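Local coordinates for protein geranyltranstransferase (IspA) (PDB 3LLW) that probably transfers prenyl groups in isoprenoid biosynthesis, as a magnesium-dependent member of the FPP/GGPP synthase family, at residues 40-43 with 44-48; 18-21 with 22-26. All coordinates share one frame; numbering follows the deposited sequence.

Contact 1 (40-43 with 44-48); sequences FFEM and VLNGG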
ATOM      1  N   PHE A  40       8.241   4.673 -13.268  1.00 43.30           N
ATOM      2  CA  PHE A  40       7.548   3.744 -12.360  1.00 45.13           C
ATOM      3  C   PHE A  40       8.372   2.514 -11.969  1.00 43.27           C
ATOM      4  O   PHE A  40       8.549   2.254 -10.787  1.00 48.14           O
ATOM      5  CB  PHE A  40       6.189   3.309 -12.939  1.00 42.84           C
ATOM      6  CG  PHE A  40       5.440   2.326 -12.073  1.00 46.59           C
ATOM      7  CD1 PHE A  40       5.057   2.666 -10.768  1.00 41.87           C
ATOM      8  CD2 PHE A  40       5.113   1.063 -12.560  1.00 39.29           C
ATOM      9  CE1 PHE A  40       4.362   1.764  -9.973  1.00 38.22           C
ATOM     10  CE2 PHE A  40       4.414   0.144 -11.770  1.00 43.07           C
ATOM     11  CZ  PHE A  40       4.036   0.489 -10.480  1.00 46.26           C
ATOM     12  N   PHE A  41       8.885   1.781 -12.958  1.00 44.44           N
ATOM     13  CA  PHE A  41       9.559   0.511 -12.704  1.00 42.32           C
ATOM     14  C   PHE A  41      11.086   0.605 -12.745  1.00 43.76           C
ATOM     15  O   PHE A  41      11.784  -0.356 -12.422  1.00 45.35           O
ATOM     16  CB  PHE A  41       9.058  -0.538 -13.692  1.00 48.23           C
ATOM     17  CG  PHE A  41       8.792  -1.889 -13.069  1.00 52.52           C
ATOM     18  CD1 PHE A  41       7.808  -2.042 -12.086  1.00 53.56           C
ATOM     19  CD2 PHE A  41       9.507  -3.010 -13.482  1.00 56.39           C
ATOM     20  CE1 PHE A  41       7.544  -3.302 -11.512  1.00 46.08           C
ATOM     21  CE2 PHE A  41       9.257  -4.270 -12.924  1.00 51.80           C
ATOM     22  CZ  PHE A  41       8.271  -4.415 -11.934  1.00 54.52           C
ATOM     23  N   GLU A  42      11.588   1.772 -13.131  1.00 43.83           N
ATOM     24  CA  GLU A  42      13.008   2.018 -13.335  1.00 47.27           C
ATOM     25  C   GLU A  42      13.915   1.533 -12.194  1.00 49.07           C
ATOM     26  O   GLU A  42      14.910   0.850 -12.443  1.00 49.47           O
ATOM     27  CB  GLU A  42      13.232   3.518 -13.580  1.00 48.54           C
ATOM     28  CG  GLU A  42      14.555   3.842 -14.226  1.00 55.00           C
ATOM     29  CD  GLU A  42      14.685   5.310 -14.616  1.00 60.50           C
ATOM     30  OE1 GLU A  42      13.672   5.919 -15.029  1.00 66.85           O
ATOM     31  OE2 GLU A  42      15.809   5.847 -14.523  1.00 66.17           O
ATOM     32  N   MET A  43      13.566   1.878 -10.950  1.00 48.84           N
ATOM     33  CA  MET A  43      14.354   1.462  -9.782  1.00 43.68           C
ATOM     34  C   MET A  43      14.172  -0.030  -9.444  1.00 37.96           C
ATOM     35  O   MET A  43      14.998  -0.613  -8.733  1.00 40.00           O
ATOM     36  CB  MET A  43      14.048   2.336  -8.559  1.00 38.15           C
ATOM     37  CG  MET A  43      14.309   3.825  -8.743  1.00 53.95           C
ATOM     38  SD  MET A  43      15.939   4.250  -9.406  1.00 46.52           S
ATOM     39  CE  MET A  43      15.541   4.942 -10.968  1.00 57.28           C
ATOM     40  N   VAL A  44      13.108  -0.651  -9.946  1.00 38.57           N
ATOM     41  CA  VAL A  44      12.949  -2.103  -9.770  1.00 43.91           C
ATOM     42  C   VAL A  44      13.876  -2.808 -10.761  1.00 49.96           C
ATOM     43  O   VAL A  44      14.531  -3.793 -10.416  1.00 50.56           O
ATOM     44  CB  VAL A  44      11.484  -2.592  -9.988  1.00 39.28           C
ATOM     45  CG1 VAL A  44      11.312  -4.056  -9.523  1.00 37.33           C
ATOM     46  CG2 VAL A  44      10.508  -1.693  -9.268  1.00 29.62           C
ATOM     47  N   LEU A  45      13.935  -2.279 -11.986  1.00 55.61           N
ATOM     48  CA  LEU A  45      14.783  -2.844 -13.039  1.00 59.15           C
ATOM     49  C   LEU A  45      16.252  -2.683 -12.715  1.00 55.51           C
ATOM     50  O   LEU A  45      17.040  -3.605 -12.903  1.00 58.53           O
ATOM     51  CB  LEU A  45      14.485  -2.203 -14.398  1.00 55.80           C
ATOM     52  CG  LEU A  45      13.118  -2.510 -15.010  1.00 65.26           C
ATOM     53  CD1 LEU A  45      12.879  -1.682 -16.258  1.00 59.92           C
ATOM     54  CD2 LEU A  45      12.968  -3.994 -15.319  1.00 66.63           C
ATOM     55  N   ASN A  46      16.598  -1.511 -12.201  1.00 61.43           N
ATOM     56  CA  ASN A  46      17.982  -1.136 -11.954  1.00 63.69           C
ATOM     57  C   ASN A  46      18.502  -1.621 -10.605  1.00 64.61           C
ATOM     58  O   ASN A  46      19.678  -1.443 -10.297  1.00 68.54           O
ATOM     59  CB  ASN A  46      18.143   0.391 -12.033  1.00 68.86           C
ATOM     60  CG  ASN A  46      18.170   0.927 -13.468  1.00 77.23           C
ATOM     61  OD1 ASN A  46      18.602   2.059 -13.695  1.00 79.41           O
ATOM     62  ND2 ASN A  46      17.706   0.131 -14.431  1.00 81.85           N
ATOM     63  N   GLY A  47      17.638  -2.217  -9.787  1.00 63.48           N
ATOM     64  CA  GLY A  47      18.063  -2.677  -8.463  1.00 68.07           C
ATOM     65  C   GLY A  47      18.728  -4.038  -8.542  1.00 70.03           C
ATOM     66  O   GLY A  47      19.409  -4.364  -9.522  1.00 66.20           O
ATOM     67  N   GLY A  48      18.572  -4.819  -7.481  1.00 71.70           N
ATOM     68  CA  GLY A  48      18.513  -6.259  -7.651  1.00 73.11           C
ATOM     69  C   GLY A  48      19.627  -7.259  -7.457  1.00 70.41           C
ATOM     70  O   GLY A  48      20.303  -7.636  -8.411  1.00 75.47           O
TER
HETATM   71  O   HOH W   1      18.223   4.945 -12.876  1.00 67.66           O
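Phe41 and Val44 pack together in the last turn of helix 36-45, in the all-helical fold of the polyprenyl synthases. Val44 lies over one face of the Phe41 ring. Its CB makes a CH-pi contact 3.9 Å from the ring centroid, only 6° off the ring normal. Both methyls of Val44 straddle that face: CG1 reaches Phe41 CZ at 3.9 Å, while CG2 sits near Phe41 CD1. At chi1 -137°, an unstaggered value, the Phe41 ring turns a face to Val44. The Leu45 side chain runs at about a right angle to that of Phe41, its CG 4.0 Å from Phe41 CD2 in an oblique position.

Backbone bonds close the turn. Phe41 O takes a hydrogen bond of 2.9 Å from Leu45 N and a weak one from Val44 N. Asn46 N bonds to Glu42 O at 2.9 Å. Glu42 stretches out, CG anti to the backbone N (chi1 -162°), and its carboxylate has a salt bridge to Lys114 and a hydrogen bond to Tyr115. Met43 and Val44 both touch Thr88 of helix 73-94. One water lies within hydrogen-bonding distance of both polar side chains, 3.1 Å from Glu42 OE2 and 3.0 Å from Asn46 OD1.

Contact 2 (18-21 with 22-26); sequences FESF and LKNHH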
ATOM      1  N   PHE A  18      12.731 -15.991 -12.892  1.00 48.05           N
ATOM      2  CA  PHE A  18      12.024 -14.906 -12.228  1.00 47.27           C
ATOM      3  C   PHE A  18      12.625 -13.572 -12.660  1.00 44.43           C
ATOM      4  O   PHE A  18      11.891 -12.608 -12.894  1.00 43.41           O
ATOM      5  CB  PHE A  18      12.036 -15.000 -10.697  1.00 43.12           C
ATOM      6  CG  PHE A  18      11.668 -13.692 -10.021  1.00 44.29           C
ATOM      7  CD1 PHE A  18      10.339 -13.269  -9.979  1.00 37.20           C
ATOM      8  CD2 PHE A  18      12.661 -12.855  -9.492  1.00 47.11           C
ATOM      9  CE1 PHE A  18       9.995 -12.061  -9.393  1.00 33.39           C
ATOM     10  CE2 PHE A  18      12.331 -11.623  -8.903  1.00 44.57           C
ATOM     11  CZ  PHE A  18      11.000 -11.228  -8.845  1.00 44.26           C
ATOM     12  N   GLU A  19      13.950 -13.525 -12.758  1.00 42.22           N
ATOM     13  CA  GLU A  19      14.651 -12.288 -13.111  1.00 49.99           C
ATOM     14  C   GLU A  19      14.250 -11.796 -14.506  1.00 54.13           C
ATOM     15  O   GLU A  19      14.151 -10.592 -14.747  1.00 59.64           O
ATOM     16  CB  GLU A  19      16.169 -12.468 -12.966  1.00 47.36           C
ATOM     17  CG  GLU A  19      17.047 -11.291 -13.473  1.00 62.15           C
ATOM     18  CD  GLU A  19      16.770  -9.946 -12.779  1.00 67.51           C
ATOM     19  OE1 GLU A  19      17.047  -9.811 -11.568  1.00 67.65           O
ATOM     20  OE2 GLU A  19      16.298  -9.010 -13.458  1.00 71.92           O
ATOM     21  N   SER A  20      13.973 -12.730 -15.409  1.00 55.66           N
ATOM     22  CA  SER A  20      13.595 -12.377 -16.770  1.00 56.40           C
ATOM     23  C   SER A  20      12.172 -11.810 -16.807  1.00 57.40           C
ATOM     24  O   SER A  20      11.915 -10.805 -17.472  1.00 56.94           O
ATOM     25  CB  SER A  20      13.730 -13.589 -17.688  1.00 58.86           C
ATOM     26  OG  SER A  20      13.825 -13.175 -19.031  1.00 68.94           O
ATOM     27  N   PHE A  21      11.268 -12.462 -16.077  1.00 47.73           N
ATOM     28  CA  PHE A  21       9.895 -12.000 -15.866  1.00 46.47           C
ATOM     29  C   PHE A  21       9.824 -10.547 -15.359  1.00 44.31           C
ATOM     30  O   PHE A  21       9.006  -9.760 -15.829  1.00 45.40           O
ATOM     31  CB  PHE A  21       9.206 -12.958 -14.886  1.00 44.26           C
ATOM     32  CG  PHE A  21       7.830 -12.539 -14.451  1.00 48.74           C
ATOM     33  CD1 PHE A  21       6.702 -13.024 -15.115  1.00 57.23           C
ATOM     34  CD2 PHE A  21       7.647 -11.730 -13.323  1.00 43.83           C
ATOM     35  CE1 PHE A  21       5.410 -12.670 -14.697  1.00 55.55           C
ATOM     36  CE2 PHE A  21       6.365 -11.369 -12.901  1.00 51.39           C
ATOM     37  CZ  PHE A  21       5.244 -11.840 -13.585  1.00 49.22           C
ATOM     38  N   LEU A  22      10.708 -10.190 -14.470  1.00 41.95           N
ATOM     39  CA  LEU A  22      10.725  -8.878 -13.916  1.00 44.52           C
ATOM     40  C   LEU A  22      11.214  -7.863 -14.941  1.00 48.70           C
ATOM     41  O   LEU A  22      10.713  -6.781 -15.030  1.00 50.04           O
ATOM     42  CB  LEU A  22      11.578  -8.896 -12.667  1.00 30.77           C
ATOM     43  CG  LEU A  22      11.947  -7.629 -11.943  1.00 48.06           C
ATOM     44  CD1 LEU A  22      12.406  -7.909 -10.572  1.00 39.35           C
ATOM     45  CD2 LEU A  22      12.957  -6.840 -12.678  1.00 35.85           C
ATOM     46  N   LYS A  23      12.195  -8.252 -15.723  1.00 54.57           N
ATOM     47  CA  LYS A  23      12.715  -7.480 -16.866  1.00 55.70           C
ATOM     48  C   LYS A  23      11.627  -7.204 -17.914  1.00 54.09           C
ATOM     49  O   LYS A  23      11.543  -6.108 -18.447  1.00 59.78           O
ATOM     50  CB  LYS A  23      13.903  -8.222 -17.493  1.00 57.55           C
ATOM     51  CG  LYS A  23      14.633  -7.485 -18.613  1.00 75.34           C
ATOM     52  CD  LYS A  23      15.347  -8.453 -19.569  1.00 87.32           C
ATOM     53  CE  LYS A  23      16.799  -8.725 -19.162  1.00 98.76           C
ATOM     54  NZ  LYS A  23      16.941  -9.678 -18.016  1.00105.43           N
ATOM     55  N   ASN A  24      10.775  -8.195 -18.174  1.00 60.00           N
ATOM     56  CA  ASN A  24       9.724  -8.089 -19.190  1.00 60.61           C
ATOM     57  C   ASN A  24       8.378  -7.638 -18.657  1.00 61.63           C
ATOM     58  O   ASN A  24       7.382  -7.652 -19.387  1.00 62.75           O
ATOM     59  CB  ASN A  24       9.545  -9.427 -19.916  1.00 60.60           C
ATOM     60  CG  ASN A  24      10.699  -9.748 -20.828  1.00 63.37           C
ATOM     61  OD1 ASN A  24      11.215  -8.876 -21.535  1.00 57.58           O
ATOM     62  ND2 ASN A  24      11.117 -11.007 -20.821  1.00 64.56           N
ATOM     63  N   HIS A  25       8.343  -7.261 -17.382  1.00 62.70           N
ATOM     64  CA  HIS A  25       7.125  -6.757 -16.773  1.00 61.15           C
ATOM     65  C   HIS A  25       6.939  -5.309 -17.195  1.00 60.21           C
ATOM     66  O   HIS A  25       7.768  -4.452 -16.890  1.00 61.82           O
ATOM     67  CB  HIS A  25       7.167  -6.887 -15.248  1.00 57.54           C
ATOM     68  CG  HIS A  25       5.833  -6.702 -14.602  1.00 51.69           C
ATOM     69  ND1 HIS A  25       4.875  -7.693 -14.582  1.00 60.58           N
ATOM     70  CD2 HIS A  25       5.281  -5.632 -13.988  1.00 50.31           C
ATOM     71  CE1 HIS A  25       3.795  -7.247 -13.968  1.00 52.29           C
ATOM     72  NE2 HIS A  25       4.016  -5.997 -13.600  1.00 55.89           N
ATOM     73  N   HIS A  26       5.866  -5.059 -17.933  1.00 63.15           N
ATOM     74  CA  HIS A  26       5.557  -3.722 -18.416  1.00 70.16           C
ATOM     75  C   HIS A  26       4.173  -3.333 -17.946  1.00 71.14           C
ATOM     76  O   HIS A  26       3.231  -4.132 -18.000  1.00 70.13           O
ATOM     77  CB  HIS A  26       5.638  -3.636 -19.946  1.00 74.98           C
ATOM     78  CG  HIS A  26       6.981  -3.999 -20.506  1.00 89.04           C
ATOM     79  ND1 HIS A  26       8.114  -3.244 -20.278  1.00 94.13           N
ATOM     80  CD2 HIS A  26       7.370  -5.034 -21.292  1.00 94.49           C
ATOM     81  CE1 HIS A  26       9.142  -3.801 -20.894  1.00 97.89           C
ATOM     82  NE2 HIS A  26       8.719  -4.888 -21.516  1.00 97.11           N
TER
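The rings of Phe21 and His25 meet obliquely, their centroids 5.8 Å apart and their planes at 40°. Phe18 and Phe21 lie in the last turns of helix 6-23 and His25 just after it, in the all-helical polyprenyl synthase fold. The closest atoms of the Phe21 and His25 side chains are Phe21 CZ and His25 ND1, at 4.3 Å. Phe18 also presents its ring obliquely: Leu22 CD1 lies 4.0 Å from Phe18 CZ. Beyond this stretch, the ring of Phe77 meets that of Phe21, and the ring of Phe41 meets that of His25.

Phe18 and Leu22 are one helical turn apart, and their side chains cross at a slant. Leu22 has CG anti to the backbone N (chi1 172°). From there its CD1 meets the Phe18 ring and its CD2 approaches Glu19 OE2. Glu19 bends at chi2 (59°), which brings OE2 near that methyl. Its OE1 forms a salt bridge with Arg50. Lys23 NZ carries the opposite charge to Glu19 OE2, but the two are not in contact.

Leu22 N and Lys23 N continue the helical bonding to Phe18 O and Glu19 O. Asn24 is the first residue to leave helical backbone angles. Its N still bonds to Ser20 O at 2.9 Å, with a second, weak bond to Phe21 O. His25 then points its CB toward the helix, 3.5 Å from Phe21 O. Helix 73-94 backs this end, with Leu81 touching Phe21, Leu22 and His25. The His25 imidazole is held at its far end, where NE2 is hydrogen-bonded to Tyr130 OH.

Contacts 2 and 1 are the C-terminal ends of successive helices, 6-23 and 36-45. Their centres are 11 Å apart, and they touch: Phe41 CE2 and Leu45 CD2 each lie 3.6 Å from Leu22 O. Both are partly buried and rest against helix 73-94. In contact 1, buried Phe41 and Val44 pack ring face to methyls, while Glu42 and Asn46 lie near one water. In contact 2, buried Phe18 and Leu22 meet obliquely, and Lys23 and Asn24 are exposed. The Met43 side chain is about 11 Å from that of Asp94, which binds magnesium in a structure of this protein, though no metal is bound to this chain here. Contact 2 lies away from the annotated sites. Arg50 serves both, with a hydrogen bond to Val44 O and a salt bridge to Glu19.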